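Local atomic coordinates of family 88 glycosyl hydrolase (Bacteroides thetaiotaomicron, PDB entry 5NOA), a protein that probably cleaves sugar chains of complex plant glycans such as arabinogalactan proteins, with a mainly helical fold of the glycoside hydrolase 88 family. Residues D116-F121 with R141-Y146; K91-D96 with E107-V112; G291-T296 with K322-V327; A266-E271 with V317-K322. One frame throughout, in Å; residues are numbered along the deposited sequence.

Contact 1: residues D116-F121 with R141-Y146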
loop_
_atom_site.group_PDB
_atom_site.type_symbol
_atom_site.label_atom_id
_atom_site.label_comp_id
_atom_site.label_asym_id
_atom_site.label_seq_id
_atom_site.Cartn_x
_atom_site.Cartn_y
_atom_site.Cartn_z
ATOM N N ASP A 116 8.934 7.876 -1.232
ATOM C CA ASP A 116 7.913 8.199 -2.226
ATOM C C ASP A 116 8.420 8.178 -3.676
ATOM O O ASP A 116 7.614 8.045 -4.599
ATOM C CB ASP A 116 7.267 9.547 -1.912
ATOM C CG ASP A 116 6.225 9.491 -0.799
ATOM O OD1 ASP A 116 5.891 8.396 -0.335
ATOM O OD2 ASP A 116 5.714 10.589 -0.469
ATOM N N TYR A 117 9.740 8.282 -3.862
ATOM C CA TYR A 117 10.388 8.156 -5.158
ATOM C C TYR A 117 11.018 6.805 -5.380
ATOM O O TYR A 117 11.792 6.622 -6.350
ATOM C CB TYR A 117 11.371 9.309 -5.418
ATOM C CG TYR A 117 10.807 10.431 -6.231
ATOM C CD1 TYR A 117 10.222 10.194 -7.473
ATOM C CD2 TYR A 117 10.917 11.728 -5.764
ATOM C CE1 TYR A 117 9.747 11.255 -8.240
ATOM C CE2 TYR A 117 10.450 12.781 -6.522
ATOM C CZ TYR A 117 9.874 12.537 -7.756
ATOM O OH TYR A 117 9.371 13.589 -8.480
ATOM N N GLN A 118 10.686 5.835 -4.531
ATOM C CA GLN A 118 11.199 4.484 -4.657
ATOM C C GLN A 118 10.133 3.426 -4.873
ATOM O O GLN A 118 10.443 2.326 -5.305
ATOM C CB GLN A 118 12.038 4.160 -3.425
ATOM C CG GLN A 118 13.225 5.096 -3.232
ATOM C CD GLN A 118 13.976 4.837 -1.962
ATOM O OE1 GLN A 118 13.431 4.276 -1.016
ATOM N NE2 GLN A 118 15.242 5.286 -1.900
ATOM N N ILE A 119 8.868 3.753 -4.584
ATOM C CA ILE A 119 7.819 2.784 -4.841
ATOM C C ILE A 119 7.744 2.414 -6.305
ATOM O O ILE A 119 7.380 1.273 -6.638
ATOM C CB ILE A 119 6.461 3.229 -4.262
ATOM C CG1 ILE A 119 5.298 2.356 -4.803
ATOM C CG2 ILE A 119 6.182 4.700 -4.491
ATOM C CD1 ILE A 119 3.959 2.562 -4.100
ATOM N N CYS A 120 8.100 3.321 -7.214
ATOM C CA CYS A 120 8.159 2.952 -8.634
ATOM C C CYS A 120 9.019 1.701 -8.885
ATOM O O CYS A 120 8.740 0.948 -9.802
ATOM C CB CYS A 120 8.648 4.143 -9.457
ATOM S SG CYS A 120 10.292 4.744 -9.069
ATOM N N PHE A 121 10.061 1.509 -8.078
ATOM C CA PHE A 121 10.921 0.355 -8.231
ATOM C C PHE A 121 10.175 -0.956 -8.073
ATOM O O PHE A 121 10.625 -1.970 -8.620
ATOM C CB PHE A 121 12.095 0.395 -7.231
ATOM C CG PHE A 121 12.979 1.635 -7.265
ATOM C CD1 PHE A 121 13.071 2.450 -8.378
ATOM C CD2 PHE A 121 13.799 1.925 -6.163
ATOM C CE1 PHE A 121 13.936 3.548 -8.384
ATOM C CE2 PHE A 121 14.650 2.990 -6.168
ATOM C CZ PHE A 121 14.724 3.811 -7.277
ATOM N N ARG A 141 18.572 -0.658 -8.280
ATOM C CA ARG A 141 19.705 -1.227 -7.572
ATOM C C ARG A 141 20.734 -0.160 -7.173
ATOM O O ARG A 141 21.253 -0.182 -6.065
ATOM C CB ARG A 141 20.407 -2.294 -8.424
ATOM C CG ARG A 141 19.656 -3.622 -8.543
ATOM C CD ARG A 141 20.485 -4.693 -9.245
ATOM N NE ARG A 141 21.718 -4.771 -8.490
ATOM C CZ ARG A 141 22.910 -5.090 -8.957
ATOM N NH1 ARG A 141 23.064 -5.548 -10.198
ATOM N NH2 ARG A 141 23.970 -4.941 -8.178
ATOM N N GLU A 142 21.022 0.779 -8.066
ATOM C CA GLU A 142 22.001 1.827 -7.776
ATOM C C GLU A 142 21.561 2.602 -6.537
ATOM O O GLU A 142 22.327 2.827 -5.620
ATOM C CB GLU A 142 22.125 2.785 -8.968
ATOM C CG GLU A 142 23.079 3.940 -8.690
ATOM C CD GLU A 142 23.009 5.082 -9.701
ATOM O OE1 GLU A 142 22.017 5.229 -10.472
ATOM O OE2 GLU A 142 23.989 5.880 -9.690
ATOM N N VAL A 143 20.295 2.994 -6.518
ATOM C CA VAL A 143 19.780 3.798 -5.435
ATOM C C VAL A 143 19.722 3.014 -4.152
ATOM O O VAL A 143 20.219 3.490 -3.107
ATOM C CB VAL A 143 18.387 4.351 -5.813
ATOM C CG1 VAL A 143 17.703 4.968 -4.616
ATOM C CG2 VAL A 143 18.511 5.362 -6.948
ATOM N N MET A 144 19.121 1.823 -4.180
ATOM C CA MET A 144 18.966 1.114 -2.909
ATOM C C MET A 144 20.292 0.621 -2.339
ATOM O O MET A 144 20.498 0.642 -1.135
ATOM C CB MET A 144 17.978 -0.055 -3.038
ATOM C CG MET A 144 16.565 0.318 -3.478
ATOM S SD MET A 144 15.849 1.807 -2.714
ATOM C CE MET A 144 15.799 1.347 -0.985
ATOM N N GLU A 145 21.200 0.205 -3.216
ATOM C CA GLU A 145 22.516 -0.238 -2.774
ATOM C C GLU A 145 23.344 0.923 -2.213
ATOM O O GLU A 145 24.042 0.738 -1.218
ATOM C CB GLU A 145 23.198 -1.073 -3.846
ATOM C CG GLU A 145 22.410 -2.376 -4.056
ATOM C CD GLU A 145 22.641 -3.149 -5.346
ATOM O OE1 GLU A 145 23.655 -2.896 -6.049
ATOM O OE2 GLU A 145 21.788 -4.040 -5.670
ATOM N N TYR A 146 23.241 2.127 -2.794
ATOM C CA TYR A 146 23.861 3.279 -2.164
ATOM C C TYR A 146 23.218 3.548 -0.799
ATOM O O TYR A 146 23.895 3.719 0.217
ATOM C CB TYR A 146 23.750 4.531 -3.040
ATOM C CG TYR A 146 24.271 5.740 -2.293
ATOM C CD1 TYR A 146 25.645 5.918 -2.099
ATOM C CD2 TYR A 146 23.405 6.670 -1.731
ATOM C CE1 TYR A 146 26.113 6.985 -1.352
ATOM C CE2 TYR A 146 23.876 7.749 -1.017
ATOM C CZ TYR A 146 25.223 7.910 -0.820
ATOM O OH TYR A 146 25.698 8.980 -0.100
#
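The sulfur of Met144 sits at the edge of the Phe121 ring and also touches the amide of Gln118. Met144 SD lies 5.1 Å from the centroid of the Phe121 ring and 87° off the ring normal. This is a Met-aromatic contact made at the rim. Its closest ring atom is Phe121 CE2, 3.8 Å from Met144 SD. The methionine chain is bent at both chi2 (-42°) and chi3 (-62°), which swings the sulfur and methyl back across the amide end of Gln118. Met144 CE then lies 3.8 Å from Gln118 OE1, and Met144 SD is 3.6 Å from Gln118 NE2. Val143 meets the same ring edge beside the sulfur, with Val143 CG1 4.0 Å from Phe121 CE2. The two side chains cross at about a right angle. Gln118 CA lies over the rim of one ring face. The Gln118 amide is buried, but its NE2 is satisfied by Gln147 OE1 and Val112 O. Its contacts with the sulfur and the valine methyl are therefore packing around a group held elsewhere. The contact joins helix 120-130 and the residues leading into it to helix 135-149, the next helix in the chain. Around it, Gln118 also touches Val165 of helix 160-176, and Met144 touches Tyr181 of helix 180-196.

Contact 2: residues K91-D96 with E107-V112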
loop_
_atom_site.group_PDB
_atom_site.type_symbol
_atom_site.label_atom_id
_atom_site.label_comp_id
_atom_site.label_asym_id
_atom_site.label_seq_id
_atom_site.Cartn_x
_atom_site.Cartn_y
_atom_site.Cartn_z
ATOM N N LYS A 91 13.394 5.043 -13.814
ATOM C CA LYS A 91 13.975 5.764 -12.680
ATOM C C LYS A 91 12.878 6.337 -11.812
ATOM O O LYS A 91 11.727 6.500 -12.265
ATOM C CB LYS A 91 14.875 6.917 -13.164
ATOM C CG LYS A 91 16.096 6.497 -13.944
ATOM C CD LYS A 91 16.890 7.699 -14.434
ATOM C CE LYS A 91 18.102 7.227 -15.187
ATOM N NZ LYS A 91 18.895 8.392 -15.608
ATOM N N GLY A 92 13.234 6.649 -10.576
ATOM C CA GLY A 92 12.445 7.523 -9.715
ATOM C C GLY A 92 12.944 8.938 -9.913
ATOM O O GLY A 92 13.025 9.434 -11.029
ATOM N N ALA A 93 13.303 9.611 -8.824
ATOM C CA ALA A 93 13.940 10.933 -8.949
ATOM C C ALA A 93 15.250 10.791 -9.730
ATOM O O ALA A 93 15.936 9.799 -9.603
ATOM C CB ALA A 93 14.144 11.484 -7.562
ATOM N N LYS A 94 15.591 11.776 -10.560
ATOM C CA LYS A 94 16.621 11.601 -11.585
ATOM C C LYS A 94 18.030 12.038 -11.239
ATOM O O LYS A 94 18.940 11.785 -12.025
ATOM C CB LYS A 94 16.158 12.266 -12.893
ATOM C CG LYS A 94 14.856 11.728 -13.447
ATOM C CD LYS A 94 14.396 12.538 -14.641
ATOM C CE LYS A 94 13.041 12.114 -15.277
ATOM N NZ LYS A 94 13.106 10.776 -15.762
ATOM N N SER A 95 18.249 12.709 -10.097
ATOM C CA SER A 95 19.576 13.302 -9.862
ATOM C C SER A 95 20.667 12.243 -9.807
ATOM O O SER A 95 20.512 11.218 -9.153
ATOM C CB SER A 95 19.592 14.021 -8.545
ATOM O OG SER A 95 20.902 14.419 -8.205
ATOM N N ASP A 96 21.812 12.549 -10.425
ATOM C CA ASP A 96 23.041 11.748 -10.283
ATOM C C ASP A 96 24.058 12.342 -9.279
ATOM O O ASP A 96 25.194 11.817 -9.138
ATOM C CB ASP A 96 23.678 11.513 -11.651
ATOM C CG ASP A 96 22.889 10.507 -12.491
ATOM O OD1 ASP A 96 22.258 9.604 -11.938
ATOM O OD2 ASP A 96 22.907 10.608 -13.733
ATOM N N GLU A 107 9.535 16.630 -3.986
ATOM C CA GLU A 107 9.057 16.141 -5.282
ATOM C C GLU A 107 10.057 16.373 -6.404
ATOM O O GLU A 107 9.821 15.973 -7.538
ATOM C CB GLU A 107 7.716 16.813 -5.631
ATOM C CG GLU A 107 6.732 16.697 -4.466
ATOM C CD GLU A 107 5.360 17.323 -4.721
ATOM O OE1 GLU A 107 5.101 17.754 -5.868
ATOM O OE2 GLU A 107 4.551 17.352 -3.759
ATOM N N SER A 108 11.174 17.023 -6.093
ATOM C CA SER A 108 12.143 17.364 -7.082
ATOM C C SER A 108 13.156 16.234 -7.253
ATOM O O SER A 108 13.154 15.258 -6.485
ATOM C CB SER A 108 12.790 18.691 -6.723
ATOM O OG SER A 108 13.495 18.584 -5.549
ATOM N N ASN A 109 14.011 16.379 -8.265
ATOM C CA ASN A 109 14.883 15.277 -8.662
ATOM C C ASN A 109 16.008 14.931 -7.699
ATOM O O ASN A 109 16.621 13.873 -7.883
ATOM C CB ASN A 109 15.347 15.442 -10.108
ATOM C CG ASN A 109 14.265 15.013 -11.098
ATOM O OD1 ASN A 109 13.646 13.930 -10.962
ATOM N ND2 ASN A 109 13.991 15.884 -12.059
ATOM N N ASP A 110 16.236 15.739 -6.650
ATOM C CA ASP A 110 17.222 15.409 -5.652
ATOM C C ASP A 110 16.698 14.396 -4.622
ATOM O O ASP A 110 17.492 13.894 -3.827
ATOM C CB ASP A 110 17.659 16.664 -4.851
ATOM C CG ASP A 110 18.458 17.650 -5.649
ATOM O OD1 ASP A 110 18.857 17.351 -6.779
ATOM O OD2 ASP A 110 18.717 18.742 -5.081
ATOM N N TYR A 111 15.390 14.118 -4.610
ATOM C CA TYR A 111 14.773 13.327 -3.552
ATOM C C TYR A 111 14.823 11.836 -3.858
ATOM O O TYR A 111 13.846 11.106 -3.709
ATOM C CB TYR A 111 13.368 13.883 -3.262
ATOM C CG TYR A 111 13.524 15.129 -2.429
ATOM C CD1 TYR A 111 13.850 16.352 -3.009
ATOM C CD2 TYR A 111 13.412 15.086 -1.050
ATOM C CE1 TYR A 111 14.110 17.458 -2.234
ATOM C CE2 TYR A 111 13.651 16.193 -0.264
ATOM C CZ TYR A 111 14.006 17.388 -0.856
ATOM O OH TYR A 111 14.219 18.488 -0.063
ATOM N N VAL A 112 16.012 11.386 -4.212
ATOM C CA VAL A 112 16.241 10.030 -4.668
ATOM C C VAL A 112 16.113 9.003 -3.558
ATOM O O VAL A 112 15.712 7.864 -3.801
ATOM C CB VAL A 112 17.652 9.969 -5.325
ATOM C CG1 VAL A 112 18.056 8.549 -5.724
ATOM C CG2 VAL A 112 17.742 10.896 -6.512
HETATM O O HOH W 1 21.106 17.154 -7.735
#
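Asn109 binds two successive backbone N-H groups, those of Lys94 and Ser95. Its side-chain oxygen takes the first: Lys94 N to Asn109 OD1 is 2.9 Å, with an N-H...O angle of 151°. The donor stands above the amide carbonyl plane, 46° out of it. The main-chain oxygen takes the second, with Ser95 N to Asn109 O at 3.0 Å. The aliphatic part of Lys94 runs alongside the asparagine, both pointing the same way, and Lys94 CG is 3.5 Å from Asn109 OD1.

The Ala93 methyl packs against the turn, with Ala93 CB 3.5 Å from Asn109 O, and makes an apolar contact with Val112 CG2 at 3.8 Å. Ser95 holds its hydroxyl anti to its own backbone N (chi1 171°), on the side of Asp110. One water bridges Ser95 OG and Asp110 OD1, and Ser95 OG is also bonded to His97 N.

Behind this shell, a type I beta turn from Ser108 to Tyr111 presents Asn109. It is closed by Tyr111 N to Ser108 O at 3.1 Å. Tyr111 is then the centre of an inverse gamma turn. Arg139 of helix 135-149 bonds to Ala93 O and Ser95 O and forms a salt bridge with Asp96. Trp101 NE1 also reaches Ser95 O.

Both segments lack regular structure, in the long connection between helices 75-87 and 120-130. One residue satisfies two successive N-H groups of 91-96, so the relative position of these irregular segments probably depends on its two bonds.

Contact 3: residues G291-T296 with K322-V327; sequences GTAFFT and KYLSTV
Thr292 O is gripped twice by Thr296, one turn further along the same helix. Thr296 N reaches it at 2.9 Å in the usual helical bond. Thr296 OG1 donates a second bond to Thr292 O at 2.7 Å, from 38° above the carbonyl plane. The two donors come from opposite faces of that plane. This second bond fixes the rotation of the Thr296 side chain, which meets Leu324 of helix 310-328 tip to tip. Leu324 CD1 lies 3.6 Å from Thr296 OG1 and also touches Thr296 CB and CG2. The other leucine branch, CD2, is 4.1 Å from Ala293 CB and also approaches Thr292 CG2. With an alanine in place of Thr296, the hydroxyl bond to Thr292 O and the OG1 and CG2 atoms touching Leu324 would be gone, and a gap would probably open beside Leu324 CD1.

Thr292 shows a similar division of labour. With OG1 beside the backbone N (chi1 -58°), the methyl CG2 is anti to that N and meets Tyr323 CD2 obliquely at 3.7 Å. Its OG1 bonds instead to Glu288 O and Trp274 N. The Tyr323 hydroxyl is paired with Thr289 OG1, and its ring meets Tyr273 edge-to-face.

The two short helical segments approach to 10.4 Å between axes, with an angle of 131° between their directions. Helix 358-377 packs beside them, through Ala363 on Ala293 and Phe364 on Leu324. The interface between the helices is thus apolar in the main. Both hydroxyls are bonded outside the partner helix, Thr296 OG1 to its own helix, so the leucine can pack on Thr296 OG1 without leaving it unsatisfied.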
loop_
_atom_site.group_PDB
_atom_site.type_symbol
_atom_site.label_atom_id
_atom_site.label_comp_id
_atom_site.label_asym_id
_atom_site.label_seq_id
_atom_site.Cartn_x
_atom_site.Cartn_y
_atom_site.Cartn_z
ATOM N N GLY A 291 -8.002 3.770 3.056
ATOM C CA GLY A 291 -7.645 2.919 4.226
ATOM C C GLY A 291 -8.397 1.619 4.211
ATOM O O GLY A 291 -7.813 0.549 4.252
ATOM N N THR A 292 -9.713 1.719 4.095
ATOM C CA THR A 292 -10.548 0.559 4.051
ATOM C C THR A 292 -10.085 -0.440 2.997
ATOM O O THR A 292 -10.039 -1.652 3.248
ATOM C CB THR A 292 -12.009 0.957 3.768
ATOM O OG1 THR A 292 -12.444 1.861 4.777
ATOM C CG2 THR A 292 -12.978 -0.217 3.711
ATOM N N ALA A 293 -9.777 0.014 1.801
ATOM C CA ALA A 293 -9.341 -0.888 0.719
ATOM C C ALA A 293 -8.026 -1.575 1.052
ATOM O O ALA A 293 -7.862 -2.757 0.850
ATOM C CB ALA A 293 -9.246 -0.126 -0.604
ATOM N N PHE A 294 -7.055 -0.824 1.561
ATOM C CA PHE A 294 -5.793 -1.435 1.959
ATOM C C PHE A 294 -6.021 -2.474 3.048
ATOM O O PHE A 294 -5.359 -3.503 3.051
ATOM C CB PHE A 294 -4.768 -0.402 2.433
ATOM C CG PHE A 294 -4.097 0.395 1.333
ATOM C CD1 PHE A 294 -3.436 -0.240 0.293
ATOM C CD2 PHE A 294 -4.115 1.767 1.347
ATOM C CE1 PHE A 294 -2.810 0.469 -0.727
ATOM C CE2 PHE A 294 -3.473 2.503 0.346
ATOM C CZ PHE A 294 -2.836 1.839 -0.697
ATOM N N PHE A 295 -6.904 -2.194 4.007
ATOM C CA PHE A 295 -7.193 -3.172 5.049
ATOM C C PHE A 295 -7.865 -4.413 4.477
ATOM O O PHE A 295 -7.598 -5.524 4.937
ATOM C CB PHE A 295 -8.071 -2.576 6.149
ATOM C CG PHE A 295 -7.438 -1.440 6.925
ATOM C CD1 PHE A 295 -6.124 -1.479 7.358
ATOM C CD2 PHE A 295 -8.208 -0.367 7.307
ATOM C CE1 PHE A 295 -5.582 -0.453 8.112
ATOM C CE2 PHE A 295 -7.666 0.663 8.048
ATOM C CZ PHE A 295 -6.349 0.631 8.451
ATOM N N THR A 296 -8.759 -4.229 3.516
ATOM C CA THR A 296 -9.470 -5.337 2.919
ATOM C C THR A 296 -8.494 -6.218 2.160
ATOM O O THR A 296 -8.604 -7.445 2.217
ATOM C CB THR A 296 -10.579 -4.828 2.026
ATOM O OG1 THR A 296 -11.432 -3.971 2.770
ATOM C CG2 THR A 296 -11.447 -5.894 1.438
ATOM N N LYS A 322 -18.385 -5.313 1.343
ATOM C CA LYS A 322 -19.697 -4.792 1.150
ATOM C C LYS A 322 -19.687 -3.247 0.969
ATOM O O LYS A 322 -20.281 -2.708 0.041
ATOM C CB LYS A 322 -20.564 -5.251 2.293
ATOM C CG LYS A 322 -21.917 -4.631 2.287
ATOM C CD LYS A 322 -22.778 -5.280 3.357
ATOM C CE LYS A 322 -24.081 -4.542 3.545
ATOM N NZ LYS A 322 -24.964 -4.862 2.419
ATOM N N TYR A 323 -18.970 -2.553 1.838
ATOM C CA TYR A 323 -18.803 -1.123 1.680
ATOM C C TYR A 323 -18.139 -0.790 0.343
ATOM O O TYR A 323 -18.590 0.110 -0.379
ATOM C CB TYR A 323 -17.984 -0.553 2.862
ATOM C CG TYR A 323 -17.429 0.814 2.514
ATOM C CD1 TYR A 323 -18.230 1.950 2.516
ATOM C CD2 TYR A 323 -16.127 0.952 2.068
ATOM C CE1 TYR A 323 -17.750 3.171 2.109
ATOM C CE2 TYR A 323 -15.630 2.181 1.684
ATOM C CZ TYR A 323 -16.455 3.292 1.684
ATOM O OH TYR A 323 -16.028 4.542 1.268
ATOM N N LEU A 324 -17.033 -1.463 0.033
ATOM C CA LEU A 324 -16.300 -1.099 -1.193
ATOM C C LEU A 324 -17.138 -1.279 -2.431
ATOM O O LEU A 324 -17.083 -0.469 -3.320
ATOM C CB LEU A 324 -15.013 -1.906 -1.290
ATOM C CG LEU A 324 -13.949 -1.585 -0.241
ATOM C CD1 LEU A 324 -12.845 -2.632 -0.267
ATOM C CD2 LEU A 324 -13.381 -0.195 -0.448
ATOM N N SER A 325 -17.884 -2.370 -2.480
ATOM C CA SER A 325 -18.631 -2.714 -3.678
ATOM C C SER A 325 -19.944 -2.014 -3.848
ATOM O O SER A 325 -20.405 -1.869 -4.965
ATOM C CB SER A 325 -18.787 -4.232 -3.752
ATOM O OG SER A 325 -19.537 -4.733 -2.698
ATOM N N THR A 326 -20.518 -1.571 -2.737
ATOM C CA THR A 326 -21.823 -0.913 -2.730
ATOM C C THR A 326 -21.803 0.586 -2.618
ATOM O O THR A 326 -22.718 1.234 -3.105
ATOM C CB THR A 326 -22.743 -1.444 -1.606
ATOM O OG1 THR A 326 -22.191 -1.177 -0.300
ATOM C CG2 THR A 326 -22.877 -2.855 -1.785
ATOM N N VAL A 327 -20.843 1.107 -1.870
ATOM C CA VAL A 327 -20.817 2.526 -1.554
ATOM C C VAL A 327 -19.661 3.213 -2.282
ATOM O O VAL A 327 -19.881 4.236 -2.968
ATOM C CB VAL A 327 -20.740 2.763 -0.033
ATOM C CG1 VAL A 327 -20.657 4.231 0.273
ATOM C CG2 VAL A 327 -21.930 2.112 0.659
#

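Contact 4: residues A266-E271 with V317-K322; sequences ACQQPE and VEKAWK
Lys319 packs its side chain across the amide of Gln268. Lys319 CE is 3.5 Å from Gln268 OE1, and Lys319 CB lies 3.8 Å from Gln268 NE2. A bend at chi3 (-86°) brings the ammonium near Gln268 OE1. Lys319 NZ stays 3.9 Å from Gln268 OE1, and two waters join them. Both accept from the ammonium and donate to Gln268 OE1, one closely, the other by a long bond. The latter also donates to Gln269 O, at 2.9 Å. The backbone of Lys319 is also linked through a water, which donates to Lys319 O and to Glu271 O, each 2.8 Å away.

At Ala320, the next residue, the methyl CB lies 3.7 Å from Gln268 NE2. The extended glutamine side chain, with CG anti to the backbone N (chi1 -176°), carries its amide to the helix. There NE2 bonds to Val316 O in the preceding turn and to Gly272 O further along the loop. An alanine in place of Gln268 would remove the amide, so Val316 O and Gly272 O would probably lose this shared donor and the two waters their acceptor at OE1.

This is a surface contact, bridged largely by solvent. It ties the loop after helix 250-266 to helix 310-328. On its inner sides that helix meets helix 289-304, through Val317 on Leu299, and helix 358-377, through Trp321 on Ala368.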
loop_
_atom_site.group_PDB
_atom_site.type_symbol
_atom_site.label_atom_id
_atom_site.label_comp_id
_atom_site.label_asym_id
_atom_site.label_seq_id
_atom_site.Cartn_x
_atom_site.Cartn_y
_atom_site.Cartn_z
ATOM N N ALA A 266 -10.521 -4.674 15.088
ATOM C CA ALA A 266 -11.294 -4.272 16.237
ATOM C C ALA A 266 -11.917 -2.918 16.133
ATOM O O ALA A 266 -12.871 -2.641 16.817
ATOM C CB ALA A 266 -10.419 -4.296 17.484
ATOM N N CYS A 267 -11.387 -2.046 15.286
ATOM C CA CYS A 267 -11.925 -0.687 15.175
ATOM C C CYS A 267 -12.634 -0.399 13.851
ATOM O O CYS A 267 -12.967 0.739 13.545
ATOM C CB CYS A 267 -10.850 0.373 15.407
ATOM S SG CYS A 267 -9.540 0.411 14.175
ATOM N N GLN A 268 -13.038 -1.432 13.143
ATOM C CA GLN A 268 -13.889 -1.244 11.969
ATOM C C GLN A 268 -15.201 -0.612 12.391
ATOM O O GLN A 268 -15.756 -0.976 13.428
ATOM C CB GLN A 268 -14.149 -2.603 11.302
ATOM C CG GLN A 268 -14.940 -2.537 10.013
ATOM C CD GLN A 268 -15.196 -3.930 9.439
ATOM O OE1 GLN A 268 -15.500 -4.857 10.167
ATOM N NE2 GLN A 268 -15.096 -4.065 8.131
ATOM N N GLN A 269 -15.717 0.327 11.600
ATOM C CA GLN A 269 -17.017 0.861 11.940
ATOM C C GLN A 269 -18.102 -0.187 11.685
ATOM O O GLN A 269 -17.941 -1.093 10.858
ATOM C CB GLN A 269 -17.363 2.096 11.121
ATOM C CG GLN A 269 -16.415 3.256 11.339
ATOM C CD GLN A 269 -16.394 3.704 12.783
ATOM O OE1 GLN A 269 -17.435 3.803 13.413
ATOM N NE2 GLN A 269 -15.219 3.864 13.343
ATOM N N PRO A 270 -19.214 -0.062 12.388
ATOM C CA PRO A 270 -20.357 -0.949 12.083
ATOM C C PRO A 270 -20.749 -1.026 10.566
ATOM O O PRO A 270 -21.197 -2.069 10.062
ATOM C CB PRO A 270 -21.454 -0.358 12.958
ATOM C CG PRO A 270 -20.712 0.292 14.112
ATOM C CD PRO A 270 -19.503 0.862 13.511
ATOM N N GLU A 271 -20.571 0.081 9.858
ATOM C CA GLU A 271 -20.906 0.203 8.442
ATOM C C GLU A 271 -19.876 -0.470 7.510
ATOM O O GLU A 271 -20.098 -0.541 6.304
ATOM C CB GLU A 271 -20.965 1.687 8.074
ATOM C CG GLU A 271 -22.126 2.395 8.711
ATOM C CD GLU A 271 -21.837 3.016 10.075
ATOM O OE1 GLU A 271 -20.736 2.851 10.688
ATOM O OE2 GLU A 271 -22.767 3.703 10.518
ATOM N N VAL A 317 -13.698 -8.737 6.798
ATOM C CA VAL A 317 -13.481 -8.540 5.379
ATOM C C VAL A 317 -14.791 -8.467 4.628
ATOM O O VAL A 317 -14.948 -7.628 3.730
ATOM C CB VAL A 317 -12.580 -9.649 4.803
ATOM C CG1 VAL A 317 -12.512 -9.562 3.286
ATOM C CG2 VAL A 317 -11.185 -9.608 5.428
ATOM N N GLU A 318 -15.750 -9.306 4.995
ATOM C CA GLU A 318 -17.011 -9.276 4.281
ATOM C C GLU A 318 -17.715 -7.939 4.420
ATOM O O GLU A 318 -18.272 -7.415 3.437
ATOM C CB GLU A 318 -17.957 -10.394 4.716
ATOM C CG GLU A 318 -17.456 -11.776 4.321
ATOM C CD GLU A 318 -17.228 -11.910 2.835
ATOM O OE1 GLU A 318 -18.131 -11.592 2.005
ATOM O OE2 GLU A 318 -16.114 -12.277 2.456
ATOM N N LYS A 319 -17.718 -7.364 5.615
ATOM C CA LYS A 319 -18.342 -6.057 5.824
ATOM C C LYS A 319 -17.596 -4.987 5.040
ATOM O O LYS A 319 -18.211 -4.057 4.514
ATOM C CB LYS A 319 -18.393 -5.705 7.306
ATOM C CG LYS A 319 -19.440 -6.439 8.093
ATOM C CD LYS A 319 -19.548 -5.909 9.518
ATOM C CE LYS A 319 -18.551 -6.585 10.408
ATOM N NZ LYS A 319 -18.775 -6.152 11.808
ATOM N N ALA A 320 -16.265 -5.084 4.996
ATOM C CA ALA A 320 -15.464 -4.112 4.247
ATOM C C ALA A 320 -15.719 -4.174 2.750
ATOM O O ALA A 320 -15.882 -3.140 2.096
ATOM C CB ALA A 320 -14.004 -4.282 4.569
ATOM N N TRP A 321 -15.760 -5.393 2.223
ATOM C CA TRP A 321 -16.036 -5.545 0.788
ATOM C C TRP A 321 -17.433 -5.080 0.442
ATOM O O TRP A 321 -17.667 -4.526 -0.623
ATOM C CB TRP A 321 -15.797 -6.983 0.303
ATOM C CG TRP A 321 -16.093 -7.081 -1.152
ATOM C CD1 TRP A 321 -17.204 -7.608 -1.711
ATOM C CD2 TRP A 321 -15.327 -6.512 -2.209
ATOM N NE1 TRP A 321 -17.169 -7.433 -3.081
ATOM C CE2 TRP A 321 -16.027 -6.757 -3.404
ATOM C CE3 TRP A 321 -14.097 -5.818 -2.264
ATOM C CZ2 TRP A 321 -15.552 -6.318 -4.631
ATOM C CZ3 TRP A 321 -13.638 -5.390 -3.483
ATOM C CH2 TRP A 321 -14.365 -5.653 -4.649
ATOM N N LYS A 322 -18.385 -5.313 1.343
ATOM C CA LYS A 322 -19.697 -4.792 1.150
ATOM C C LYS A 322 -19.687 -3.247 0.969
ATOM O O LYS A 322 -20.281 -2.708 0.041
ATOM C CB LYS A 322 -20.564 -5.251 2.293
ATOM C CG LYS A 322 -21.917 -4.631 2.287
ATOM C CD LYS A 322 -22.778 -5.280 3.357
ATOM C CE LYS A 322 -24.081 -4.542 3.545
ATOM N NZ LYS A 322 -24.964 -4.862 2.419
HETATM O O HOH W 2 -16.445 -5.575 12.545
HETATM O O HOH W 3 -17.804 -3.629 12.170
HETATM O O HOH W 4 -20.748 -3.046 5.171
#

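How the contacts relate
The four contacts form two pairs on opposite sides of the chain's centre. Contacts 1 and 2 are adjacent, with centres 10 Å apart. Tyr117 OH of contact 1 probably bonds to Glu107 O of contact 2, at 2.6 Å. Contacts 3 and 4 have centres 8 Å apart. They use successive parts of helix 310-328 and share Lys322. Between them, Thr296 OG1 packs 3.2 Å from Ala320 CB. The pairs do not touch: centres of contacts 1 and 3 are 30 Å apart, and those of contacts 2 and 4 are 39 Å apart. All four lie within the one family 88 sequence range, of the six-hairpin clan. No ligand or active-site residue is identified in any of them.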